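Local coordinates for CELL WALL surface anchor family protein (Streptococcus pneumoniae, PDB 2WW8) that acts as an adhesin of the pneumococcal pilus, through which the bacterium probably recognises and attaches to host cells, at residues A[210-219]-A[583-593]; A[751-761]-A[796-807]. All blocks are in the same frame, centred on the assembly; numbering follows the deposited sequence.

Contact 1: A[210-219]-A[583-593]; sequences VSGKTVYEQK and FHTIVTEKKSI
Tyr216 and Phe583 carry the dense side of an antiparallel beta ribbon, strand 214-218 against strand 587-591. The chain between the two strands includes the parallel sheet and the magnesium site of Ser234, Ser236 and Asp387, so the ribbon probably carries the chain into and out of this domain, which resembles an integrin I (von Willebrand A) domain. Four backbone bonds in the Val215-Lys590 and Glu217-Thr588 pairs zip it together, and Ser592 N adds a fifth to Lys213 O.

On the face of Tyr216, Val587 and Glu589, the rings form a T-shaped pair: Phe583 CE2 stands over the middle of the tyrosine ring, 3.6 Å from Tyr216 CD1, with the planes at 63°. With Val587 CG1 anti to the carbonyl carbon (chi1 -59°), CG2 falls between that carbon and the backbone N, covers a face of Phe583 and also touches Tyr216 CD1. Lys261 and Ile262 of helix 247-263 close in on Phe583. His584 completes the cluster as an offset edge-to-face partner of Tyr216, ring centroids 6.0 Å apart. Its NE2 gives a 2.6 Å bond to Glu589 OE1, nearly in the imidazole plane and on the anti side of the carboxylate. A water joins that same oxygen to Tyr216 OH, while His584 ND1 bonds Asn580 O; two such bonds would suit a doubly protonated ring.

The face of Val215, Glu217, Thr588 and Lys590 is looser and more solvent-facing. Glu217 OE2 rests on the alkyl chain, 3.4 Å from Lys590 CD, but the charges do not close: Glu217 OE1 stays 4.3 Å from Lys590 NZ and makes its salt bridge with Lys221. Beyond the ribbon, toward strand 660-668, the packing tightens again where Val210 CG1 and Ile593 CD1 press together at 3.4 Å.

Contact 2: A[751-761]-A[796-807]; sequences LRGAVFSLQKQ and DGKYRLFENSEP
Val755 O is gripped by two backbone N-H groups, those of Asn804 and Ser805, the mark of a classic beta bulge in the antiparallel pair 755-761 with 797-805 of this prealbumin-like domain. The Ser805 N bond to Val755 O is 3.2 Å long, and the register slips by one residue there. The bulge swings Asn804 toward the partner strand, where its OD1 takes a 2.7 Å bond from Ser757 OG; Asn780 N bonds that same hydroxyl, fixing its rotation. One water joins Gly753 O, Ser805 OG and Glu806 O.

On the buried face, Leu801 CD1 packs 3.7 Å from Phe756 CB, and both side chains meet Ile852 of strand 849-854. Glu803 CG lies over one face of the Phe756 ring, toward its rim. Lys760, its CG anti to the backbone N (chi1 -161°), lays its chain across Tyr799 in a CH-pi contact, CG 4.0 Å from the ring centroid; the Phe821 ring lies almost parallel to the tyrosine. On the sheet's opposite face, Gln759 CG packs 3.6 Å from Phe802 CD1. Phe756, Leu758 and Leu801 supply the apolar part of the buried face, while bonds to Val755 O and Ser757 OG hold the register at the bulge.

Both contacts are antiparallel strand pairs crossing at similar angles, yet their centres are 113 Å apart along this elongated molecule and they share no strand. Contact 1 joins segments 364 residues apart and probably connects domains; contact 2 joins segments only 35 residues apart within one small domain. Each is partly buried, but in different ways. In contact 1 the buried residues gather toward the ends of the ribbon, its aromatic cluster sits beside a helix, and charged side chains line much of the rest. In contact 2 the burial runs largely along one face of the strands, where apolar side chains turn toward a second sheet, and polar groups are more frequent on the other face.

Contact 1: A[210-219]-A[583-593]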
loop_
_atom_site.group_PDB
_atom_site.type_symbol
_atom_site.label_atom_id
_atom_site.label_comp_id
_atom_site.label_asym_id
_atom_site.label_seq_id
_atom_site.Cartn_x
_atom_site.Cartn_y
_atom_site.Cartn_z
ATOM N N VAL A 210 6.540 -3.428 -8.145
ATOM C CA VAL A 210 7.984 -3.342 -8.054
ATOM C C VAL A 210 8.303 -1.868 -8.299
ATOM O O VAL A 210 7.755 -1.257 -9.205
ATOM C CB VAL A 210 8.694 -4.211 -9.114
ATOM C CG1 VAL A 210 10.201 -3.981 -9.002
ATOM C CG2 VAL A 210 8.400 -5.710 -8.851
ATOM N N SER A 211 9.157 -1.304 -7.457
ATOM C CA SER A 211 9.619 0.065 -7.645
ATOM C C SER A 211 11.130 0.035 -7.538
ATOM O O SER A 211 11.708 -0.782 -6.782
ATOM C CB SER A 211 9.001 0.970 -6.592
ATOM O OG SER A 211 9.756 0.865 -5.410
ATOM N N GLY A 212 11.784 0.872 -8.344
ATOM C CA GLY A 212 13.250 0.848 -8.435
ATOM C C GLY A 212 13.954 1.929 -7.618
ATOM O O GLY A 212 13.356 2.665 -6.787
ATOM N N LYS A 213 15.246 2.038 -7.887
ATOM C CA LYS A 213 16.088 3.009 -7.213
ATOM C C LYS A 213 17.117 3.540 -8.223
ATOM O O LYS A 213 17.711 2.779 -8.995
ATOM C CB LYS A 213 16.797 2.358 -6.013
ATOM C CG LYS A 213 17.682 3.330 -5.209
ATOM C CD LYS A 213 18.246 2.709 -3.933
ATOM C CE LYS A 213 17.153 2.210 -2.956
ATOM N NZ LYS A 213 17.740 1.514 -1.739
ATOM N N THR A 214 17.331 4.849 -8.216
ATOM C CA THR A 214 18.398 5.437 -8.992
ATOM C C THR A 214 19.659 5.566 -8.111
ATOM O O THR A 214 19.615 6.189 -7.048
ATOM C CB THR A 214 17.945 6.832 -9.589
ATOM O OG1 THR A 214 16.773 6.625 -10.401
ATOM C CG2 THR A 214 19.064 7.405 -10.473
ATOM N N VAL A 215 20.789 5.027 -8.581
ATOM C CA VAL A 215 22.089 5.021 -7.875
ATOM C C VAL A 215 23.046 5.942 -8.621
ATOM O O VAL A 215 23.191 5.813 -9.849
ATOM C CB VAL A 215 22.704 3.604 -7.820
ATOM C CG1 VAL A 215 23.913 3.618 -6.860
ATOM C CG2 VAL A 215 21.658 2.616 -7.354
ATOM N N TYR A 216 23.660 6.904 -7.921
ATOM C CA TYR A 216 24.647 7.751 -8.547
ATOM C C TYR A 216 26.016 7.239 -8.099
ATOM O O TYR A 216 26.215 6.974 -6.913
ATOM C CB TYR A 216 24.418 9.196 -8.091
ATOM C CG TYR A 216 23.041 9.696 -8.477
ATOM C CD1 TYR A 216 22.770 10.062 -9.795
ATOM C CD2 TYR A 216 22.021 9.794 -7.528
ATOM C CE1 TYR A 216 21.515 10.492 -10.175
ATOM C CE2 TYR A 216 20.759 10.226 -7.887
ATOM C CZ TYR A 216 20.532 10.582 -9.206
ATOM O OH TYR A 216 19.286 11.001 -9.579
ATOM N N GLU A 217 26.986 7.103 -8.993
ATOM C CA GLU A 217 28.280 6.593 -8.541
ATOM C C GLU A 217 29.330 7.590 -8.993
ATOM O O GLU A 217 29.280 8.103 -10.113
ATOM C CB GLU A 217 28.537 5.164 -9.069
ATOM C CG GLU A 217 27.389 4.171 -8.794
ATOM C CD GLU A 217 27.558 2.760 -9.402
ATOM O OE1 GLU A 217 28.717 2.280 -9.479
ATOM O OE2 GLU A 217 26.537 2.127 -9.799
ATOM N N GLN A 218 30.281 7.889 -8.112
ATOM C CA GLN A 218 31.309 8.834 -8.477
ATOM C C GLN A 218 32.294 8.123 -9.377
ATOM O O GLN A 218 32.372 6.907 -9.447
ATOM C CB GLN A 218 32.083 9.445 -7.312
ATOM C CG GLN A 218 31.261 10.202 -6.290
ATOM C CD GLN A 218 30.693 9.282 -5.213
ATOM O OE1 GLN A 218 30.934 8.048 -5.171
ATOM N NE2 GLN A 218 29.900 9.878 -4.344
ATOM N N LYS A 219 33.066 8.926 -10.082
ATOM C CA LYS A 219 34.095 8.321 -10.926
ATOM C C LYS A 219 35.060 7.423 -10.111
ATOM O O LYS A 219 35.610 6.450 -10.647
ATOM C CB LYS A 219 34.650 9.386 -11.874
ATOM C CG LYS A 219 33.447 10.288 -12.366
ATOM C CD LYS A 219 32.637 9.860 -13.607
ATOM C CE LYS A 219 31.294 10.587 -13.669
ATOM N NZ LYS A 219 30.704 11.037 -14.987
ATOM N N PHE A 583 25.650 17.938 -11.951
ATOM C CA PHE A 583 25.733 16.767 -11.095
ATOM C C PHE A 583 26.274 15.545 -11.892
ATOM O O PHE A 583 27.129 14.791 -11.422
ATOM C CB PHE A 583 24.375 16.530 -10.427
ATOM C CG PHE A 583 24.371 15.413 -9.380
ATOM C CD1 PHE A 583 25.334 15.402 -8.374
ATOM C CD2 PHE A 583 23.442 14.398 -9.400
ATOM C CE1 PHE A 583 25.351 14.403 -7.392
ATOM C CE2 PHE A 583 23.488 13.341 -8.439
ATOM C CZ PHE A 583 24.427 13.373 -7.420
ATOM N N HIS A 584 25.716 15.337 -13.088
ATOM C CA HIS A 584 26.079 14.234 -13.933
ATOM C C HIS A 584 27.486 14.419 -14.534
ATOM O O HIS A 584 27.957 13.530 -15.210
ATOM C CB HIS A 584 25.024 13.941 -15.018
ATOM C CG HIS A 584 23.792 13.265 -14.509
ATOM N ND1 HIS A 584 22.799 13.932 -13.824
ATOM C CD2 HIS A 584 23.375 11.978 -14.600
ATOM C CE1 HIS A 584 21.829 13.092 -13.502
ATOM N NE2 HIS A 584 22.163 11.900 -13.956
ATOM N N THR A 585 28.209 15.507 -14.295
ATOM C CA THR A 585 29.574 15.452 -14.806
ATOM C C THR A 585 30.461 14.777 -13.752
ATOM O O THR A 585 31.610 14.485 -14.024
ATOM C CB THR A 585 30.157 16.845 -15.161
ATOM O OG1 THR A 585 30.315 17.600 -13.949
ATOM C CG2 THR A 585 29.276 17.601 -16.165
ATOM N N ILE A 586 29.967 14.582 -12.535
ATOM C CA ILE A 586 30.798 14.000 -11.491
ATOM C C ILE A 586 30.244 12.670 -10.999
ATOM O O ILE A 586 30.950 11.965 -10.275
ATOM C CB ILE A 586 31.070 14.970 -10.315
ATOM C CG1 ILE A 586 29.790 15.403 -9.625
ATOM C CG2 ILE A 586 31.843 16.172 -10.886
ATOM C CD1 ILE A 586 30.021 16.480 -8.596
ATOM N N VAL A 587 29.025 12.315 -11.407
ATOM C CA VAL A 587 28.522 10.970 -11.085
ATOM C C VAL A 587 28.035 10.313 -12.390
ATOM O O VAL A 587 27.581 11.043 -13.315
ATOM C CB VAL A 587 27.399 11.015 -9.990
ATOM C CG1 VAL A 587 27.905 11.643 -8.689
ATOM C CG2 VAL A 587 26.157 11.816 -10.461
ATOM N N THR A 588 28.022 8.991 -12.454
ATOM C CA THR A 588 27.167 8.310 -13.456
ATOM C C THR A 588 25.894 7.728 -12.815
ATOM O O THR A 588 25.887 7.269 -11.689
ATOM C CB THR A 588 27.896 7.138 -14.174
ATOM O OG1 THR A 588 27.830 5.970 -13.349
ATOM C CG2 THR A 588 29.372 7.443 -14.461
ATOM N N GLU A 589 24.783 7.730 -13.522
ATOM C CA GLU A 589 23.561 7.322 -12.905
ATOM C C GLU A 589 23.280 5.873 -13.375
ATOM O O GLU A 589 23.517 5.557 -14.552
ATOM C CB GLU A 589 22.526 8.338 -13.351
ATOM C CG GLU A 589 21.171 7.824 -13.355
ATOM C CD GLU A 589 20.114 8.791 -13.877
ATOM O OE1 GLU A 589 20.287 10.036 -13.863
ATOM O OE2 GLU A 589 19.065 8.256 -14.298
ATOM N N LYS A 590 22.822 4.987 -12.489
ATOM C CA LYS A 590 22.450 3.644 -12.938
ATOM C C LYS A 590 21.170 3.280 -12.235
ATOM O O LYS A 590 21.030 3.585 -11.051
ATOM C CB LYS A 590 23.539 2.636 -12.535
ATOM C CG LYS A 590 24.704 2.686 -13.504
ATOM C CD LYS A 590 25.939 1.858 -13.119
ATOM C CE LYS A 590 27.042 2.136 -14.174
ATOM N NZ LYS A 590 28.435 1.806 -13.711
ATOM N N LYS A 591 20.221 2.649 -12.912
ATOM C CA LYS A 591 18.989 2.208 -12.275
ATOM C C LYS A 591 19.234 0.835 -11.654
ATOM O O LYS A 591 20.058 0.087 -12.192
ATOM C CB LYS A 591 17.858 2.251 -13.296
ATOM C CG LYS A 591 17.709 3.679 -13.770
ATOM C CD LYS A 591 16.403 3.841 -14.456
ATOM C CE LYS A 591 16.334 5.277 -14.968
ATOM N NZ LYS A 591 14.979 5.423 -15.552
ATOM N N SER A 592 18.587 0.546 -10.526
ATOM C CA SER A 592 18.761 -0.700 -9.800
ATOM C C SER A 592 18.025 -1.872 -10.462
ATOM O O SER A 592 18.432 -3.030 -10.271
ATOM C CB SER A 592 18.200 -0.551 -8.400
ATOM O OG SER A 592 16.797 -0.375 -8.527
ATOM N N ILE A 593 16.951 -1.588 -11.196
ATOM C CA ILE A 593 16.204 -2.634 -11.914
ATOM C C ILE A 593 16.472 -2.438 -13.395
ATOM O O ILE A 593 16.114 -1.423 -13.991
ATOM C CB ILE A 593 14.741 -2.681 -11.524
ATOM C CG1 ILE A 593 14.676 -3.017 -10.029
ATOM C CG2 ILE A 593 13.929 -3.726 -12.414
ATOM C CD1 ILE A 593 13.330 -2.665 -9.466
HETATM O O HOH W 1 18.912 12.033 -12.381
HETATM O O HOH W 2 33.452 12.192 -9.636
#

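Contact 2: A[751-761]-A[796-807]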
loop_
_atom_site.group_PDB
_atom_site.type_symbol
_atom_site.label_atom_id
_atom_site.label_comp_id
_atom_site.label_asym_id
_atom_site.label_seq_id
_atom_site.Cartn_x
_atom_site.Cartn_y
_atom_site.Cartn_z
ATOM N N LEU A 751 -59.358 -75.831 8.655
ATOM C CA LEU A 751 -60.774 -75.937 8.267
ATOM C C LEU A 751 -61.259 -74.939 7.228
ATOM O O LEU A 751 -61.097 -73.728 7.393
ATOM C CB LEU A 751 -61.734 -75.843 9.475
ATOM C CG LEU A 751 -61.631 -76.873 10.607
ATOM C CD1 LEU A 751 -62.611 -76.539 11.749
ATOM C CD2 LEU A 751 -61.882 -78.243 10.037
ATOM N N ARG A 752 -61.905 -75.466 6.191
ATOM C CA ARG A 752 -62.407 -74.641 5.088
ATOM C C ARG A 752 -63.860 -74.276 5.398
ATOM O O ARG A 752 -64.612 -75.072 5.961
ATOM C CB ARG A 752 -62.396 -75.434 3.777
ATOM C CG ARG A 752 -62.973 -74.743 2.545
ATOM C CD ARG A 752 -63.010 -75.730 1.356
ATOM N NE ARG A 752 -63.688 -76.979 1.732
ATOM C CZ ARG A 752 -64.352 -77.805 0.909
ATOM N NH1 ARG A 752 -64.473 -77.566 -0.403
ATOM N NH2 ARG A 752 -64.911 -78.908 1.411
ATOM N N GLY A 753 -64.261 -73.073 5.025
ATOM C CA GLY A 753 -65.668 -72.767 5.085
ATOM C C GLY A 753 -66.140 -72.089 6.357
ATOM O O GLY A 753 -67.343 -71.921 6.511
ATOM N N ALA A 754 -65.242 -71.687 7.262
ATOM C CA ALA A 754 -65.688 -70.831 8.384
ATOM C C ALA A 754 -65.747 -69.387 7.888
ATOM O O ALA A 754 -64.997 -69.026 6.982
ATOM C CB ALA A 754 -64.747 -70.940 9.619
ATOM N N VAL A 755 -66.591 -68.565 8.494
ATOM C CA VAL A 755 -66.762 -67.171 8.065
ATOM C C VAL A 755 -66.521 -66.230 9.249
ATOM O O VAL A 755 -67.100 -66.402 10.319
ATOM C CB VAL A 755 -68.159 -66.946 7.461
ATOM C CG1 VAL A 755 -68.396 -65.470 7.145
ATOM C CG2 VAL A 755 -68.369 -67.845 6.209
ATOM N N PHE A 756 -65.652 -65.243 9.077
ATOM C CA PHE A 756 -65.279 -64.345 10.166
ATOM C C PHE A 756 -65.358 -62.903 9.680
ATOM O O PHE A 756 -65.266 -62.669 8.472
ATOM C CB PHE A 756 -63.823 -64.590 10.554
ATOM C CG PHE A 756 -63.597 -65.881 11.319
ATOM C CD1 PHE A 756 -63.584 -67.100 10.662
ATOM C CD2 PHE A 756 -63.361 -65.863 12.684
ATOM C CE1 PHE A 756 -63.349 -68.277 11.338
ATOM C CE2 PHE A 756 -63.141 -67.050 13.389
ATOM C CZ PHE A 756 -63.130 -68.251 12.715
ATOM N N SER A 757 -65.486 -61.967 10.616
ATOM C CA SER A 757 -65.469 -60.560 10.298
ATOM C C SER A 757 -64.562 -59.893 11.312
ATOM O O SER A 757 -64.699 -60.130 12.508
ATOM C CB SER A 757 -66.882 -59.973 10.353
ATOM O OG SER A 757 -67.654 -60.474 9.274
ATOM N N LEU A 758 -63.643 -59.060 10.826
ATOM C CA LEU A 758 -62.747 -58.273 11.678
ATOM C C LEU A 758 -63.365 -56.912 12.004
ATOM O O LEU A 758 -63.596 -56.119 11.097
ATOM C CB LEU A 758 -61.376 -58.105 11.007
ATOM C CG LEU A 758 -60.226 -57.472 11.806
ATOM C CD1 LEU A 758 -60.089 -57.957 13.262
ATOM C CD2 LEU A 758 -58.888 -57.639 11.033
ATOM N N GLN A 759 -63.643 -56.648 13.280
ATOM C CA GLN A 759 -64.190 -55.351 13.684
ATOM C C GLN A 759 -63.119 -54.428 14.237
ATOM O O GLN A 759 -62.124 -54.892 14.792
ATOM C CB GLN A 759 -65.287 -55.507 14.731
ATOM C CG GLN A 759 -66.399 -56.464 14.318
ATOM C CD GLN A 759 -67.355 -55.842 13.332
ATOM O OE1 GLN A 759 -67.210 -55.964 12.110
ATOM N NE2 GLN A 759 -68.345 -55.136 13.870
ATOM N N LYS A 760 -63.331 -53.120 14.079
ATOM C CA LYS A 760 -62.427 -52.107 14.622
ATOM C C LYS A 760 -63.178 -51.180 15.563
ATOM O O LYS A 760 -64.335 -50.861 15.306
ATOM C CB LYS A 760 -61.744 -51.287 13.522
ATOM C CG LYS A 760 -60.493 -50.569 14.023
ATOM C CD LYS A 760 -59.736 -49.871 12.904
ATOM C CE LYS A 760 -58.597 -48.993 13.462
ATOM N NZ LYS A 760 -59.030 -48.083 14.569
ATOM N N GLN A 761 -62.529 -50.780 16.653
ATOM C CA GLN A 761 -63.117 -49.842 17.599
ATOM C C GLN A 761 -63.358 -48.505 16.876
ATOM O O GLN A 761 -62.513 -48.044 16.107
ATOM C CB GLN A 761 -62.197 -49.681 18.813
ATOM C CG GLN A 761 -62.722 -48.806 19.957
ATOM C CD GLN A 761 -61.716 -48.704 21.099
ATOM O OE1 GLN A 761 -60.529 -48.458 20.875
ATOM N NE2 GLN A 761 -62.183 -48.907 22.326
ATOM N N ASP A 796 -53.541 -48.394 13.346
ATOM C CA ASP A 796 -53.491 -48.476 14.804
ATOM C C ASP A 796 -54.870 -48.486 15.469
ATOM O O ASP A 796 -55.814 -47.882 14.948
ATOM C CB ASP A 796 -52.600 -47.373 15.366
ATOM C CG ASP A 796 -51.123 -47.716 15.253
ATOM O OD1 ASP A 796 -50.753 -48.567 14.403
ATOM O OD2 ASP A 796 -50.347 -47.124 16.039
ATOM N N GLY A 797 -54.983 -49.192 16.595
ATOM C CA GLY A 797 -56.209 -49.181 17.394
ATOM C C GLY A 797 -56.606 -50.566 17.873
ATOM O O GLY A 797 -55.810 -51.504 17.784
ATOM N N LYS A 798 -57.831 -50.663 18.387
ATOM C CA LYS A 798 -58.380 -51.898 18.941
ATOM C C LYS A 798 -59.269 -52.672 17.949
ATOM O O LYS A 798 -60.071 -52.070 17.220
ATOM C CB LYS A 798 -59.133 -51.590 20.234
ATOM C CG LYS A 798 -58.357 -50.823 21.296
ATOM C CD LYS A 798 -58.997 -51.066 22.655
ATOM C CE LYS A 798 -58.699 -49.958 23.650
ATOM N NZ LYS A 798 -57.286 -50.101 24.062
ATOM N N TYR A 799 -59.096 -53.999 17.927
ATOM C CA TYR A 799 -59.753 -54.927 17.003
ATOM C C TYR A 799 -60.375 -56.096 17.762
ATOM O O TYR A 799 -59.871 -56.508 18.829
ATOM C CB TYR A 799 -58.786 -55.500 15.963
ATOM C CG TYR A 799 -58.271 -54.476 14.969
ATOM C CD1 TYR A 799 -57.252 -53.605 15.329
ATOM C CD2 TYR A 799 -58.806 -54.368 13.674
ATOM C CE1 TYR A 799 -56.777 -52.645 14.433
ATOM C CE2 TYR A 799 -58.333 -53.419 12.771
ATOM C CZ TYR A 799 -57.308 -52.563 13.160
ATOM O OH TYR A 799 -56.782 -51.599 12.320
ATOM N N ARG A 800 -61.468 -56.603 17.182
ATOM C CA ARG A 800 -62.222 -57.770 17.671
ATOM C C ARG A 800 -62.584 -58.642 16.472
ATOM O O ARG A 800 -63.285 -58.167 15.567
ATOM C CB ARG A 800 -63.521 -57.371 18.387
ATOM C CG ARG A 800 -63.332 -56.852 19.797
ATOM C CD ARG A 800 -64.641 -56.351 20.406
ATOM N NE ARG A 800 -64.410 -55.835 21.756
ATOM C CZ ARG A 800 -65.348 -55.355 22.577
ATOM N NH1 ARG A 800 -66.630 -55.327 22.229
ATOM N NH2 ARG A 800 -65.011 -54.892 23.778
ATOM N N LEU A 801 -62.091 -59.881 16.467
ATOM C CA LEU A 801 -62.402 -60.819 15.387
ATOM C C LEU A 801 -63.634 -61.651 15.803
ATOM O O LEU A 801 -63.682 -62.206 16.911
ATOM C CB LEU A 801 -61.191 -61.691 15.036
ATOM C CG LEU A 801 -61.484 -62.847 14.072
ATOM C CD1 LEU A 801 -61.600 -62.455 12.606
ATOM C CD2 LEU A 801 -60.366 -63.830 14.230
ATOM N N PHE A 802 -64.651 -61.683 14.944
ATOM C CA PHE A 802 -65.884 -62.408 15.246
ATOM C C PHE A 802 -65.954 -63.589 14.305
ATOM O O PHE A 802 -65.644 -63.444 13.110
ATOM C CB PHE A 802 -67.151 -61.556 15.023
ATOM C CG PHE A 802 -67.437 -60.557 16.110
ATOM C CD1 PHE A 802 -66.617 -59.434 16.292
ATOM C CD2 PHE A 802 -68.535 -60.712 16.941
ATOM C CE1 PHE A 802 -66.873 -58.474 17.311
ATOM C CE2 PHE A 802 -68.821 -59.755 17.968
ATOM C CZ PHE A 802 -67.981 -58.633 18.167
ATOM N N GLU A 803 -66.384 -64.729 14.859
ATOM C CA GLU A 803 -66.787 -65.866 14.023
ATOM C C GLU A 803 -68.234 -65.726 13.573
ATOM O O GLU A 803 -69.157 -65.766 14.396
ATOM C CB GLU A 803 -66.595 -67.203 14.755
ATOM C CG GLU A 803 -67.049 -68.442 13.988
ATOM C CD GLU A 803 -66.277 -69.687 14.383
ATOM O OE1 GLU A 803 -65.406 -69.619 15.289
ATOM O OE2 GLU A 803 -66.541 -70.743 13.773
ATOM N N ASN A 804 -68.479 -65.567 12.277
ATOM C CA ASN A 804 -69.898 -65.397 11.901
ATOM C C ASN A 804 -70.562 -66.772 11.844
ATOM O O ASN A 804 -71.692 -66.930 12.318
ATOM C CB ASN A 804 -70.084 -64.627 10.587
ATOM C CG ASN A 804 -69.432 -63.247 10.624
ATOM O OD1 ASN A 804 -68.411 -63.002 9.976
ATOM N ND2 ASN A 804 -70.020 -62.335 11.401
ATOM N N SER A 805 -69.853 -67.753 11.278
ATOM C CA SER A 805 -70.394 -69.100 11.187
ATOM C C SER A 805 -69.288 -70.168 11.171
ATOM O O SER A 805 -68.243 -70.004 10.540
ATOM C CB SER A 805 -71.308 -69.226 9.967
ATOM O OG SER A 805 -70.586 -69.295 8.754
ATOM N N GLU A 806 -69.504 -71.239 11.924
ATOM C CA GLU A 806 -68.624 -72.399 11.981
ATOM C C GLU A 806 -68.638 -73.124 10.624
ATOM O O GLU A 806 -69.562 -72.973 9.832
ATOM C CB GLU A 806 -69.143 -73.345 13.071
ATOM C CG GLU A 806 -70.290 -74.252 12.589
ATOM C CD GLU A 806 -71.676 -73.587 12.529
ATOM O OE1 GLU A 806 -71.877 -72.444 13.033
ATOM O OE2 GLU A 806 -72.586 -74.239 11.972
ATOM N N PRO A 807 -67.641 -73.958 10.351
ATOM C CA PRO A 807 -67.792 -74.739 9.127
ATOM C C PRO A 807 -68.698 -75.944 9.312
ATOM O O PRO A 807 -68.933 -76.316 10.459
ATOM C CB PRO A 807 -66.372 -75.226 8.855
ATOM C CG PRO A 807 -65.544 -74.675 9.882
ATOM C CD PRO A 807 -66.372 -74.249 11.040
HETATM O O HOH W 3 -69.755 -71.463 7.637
#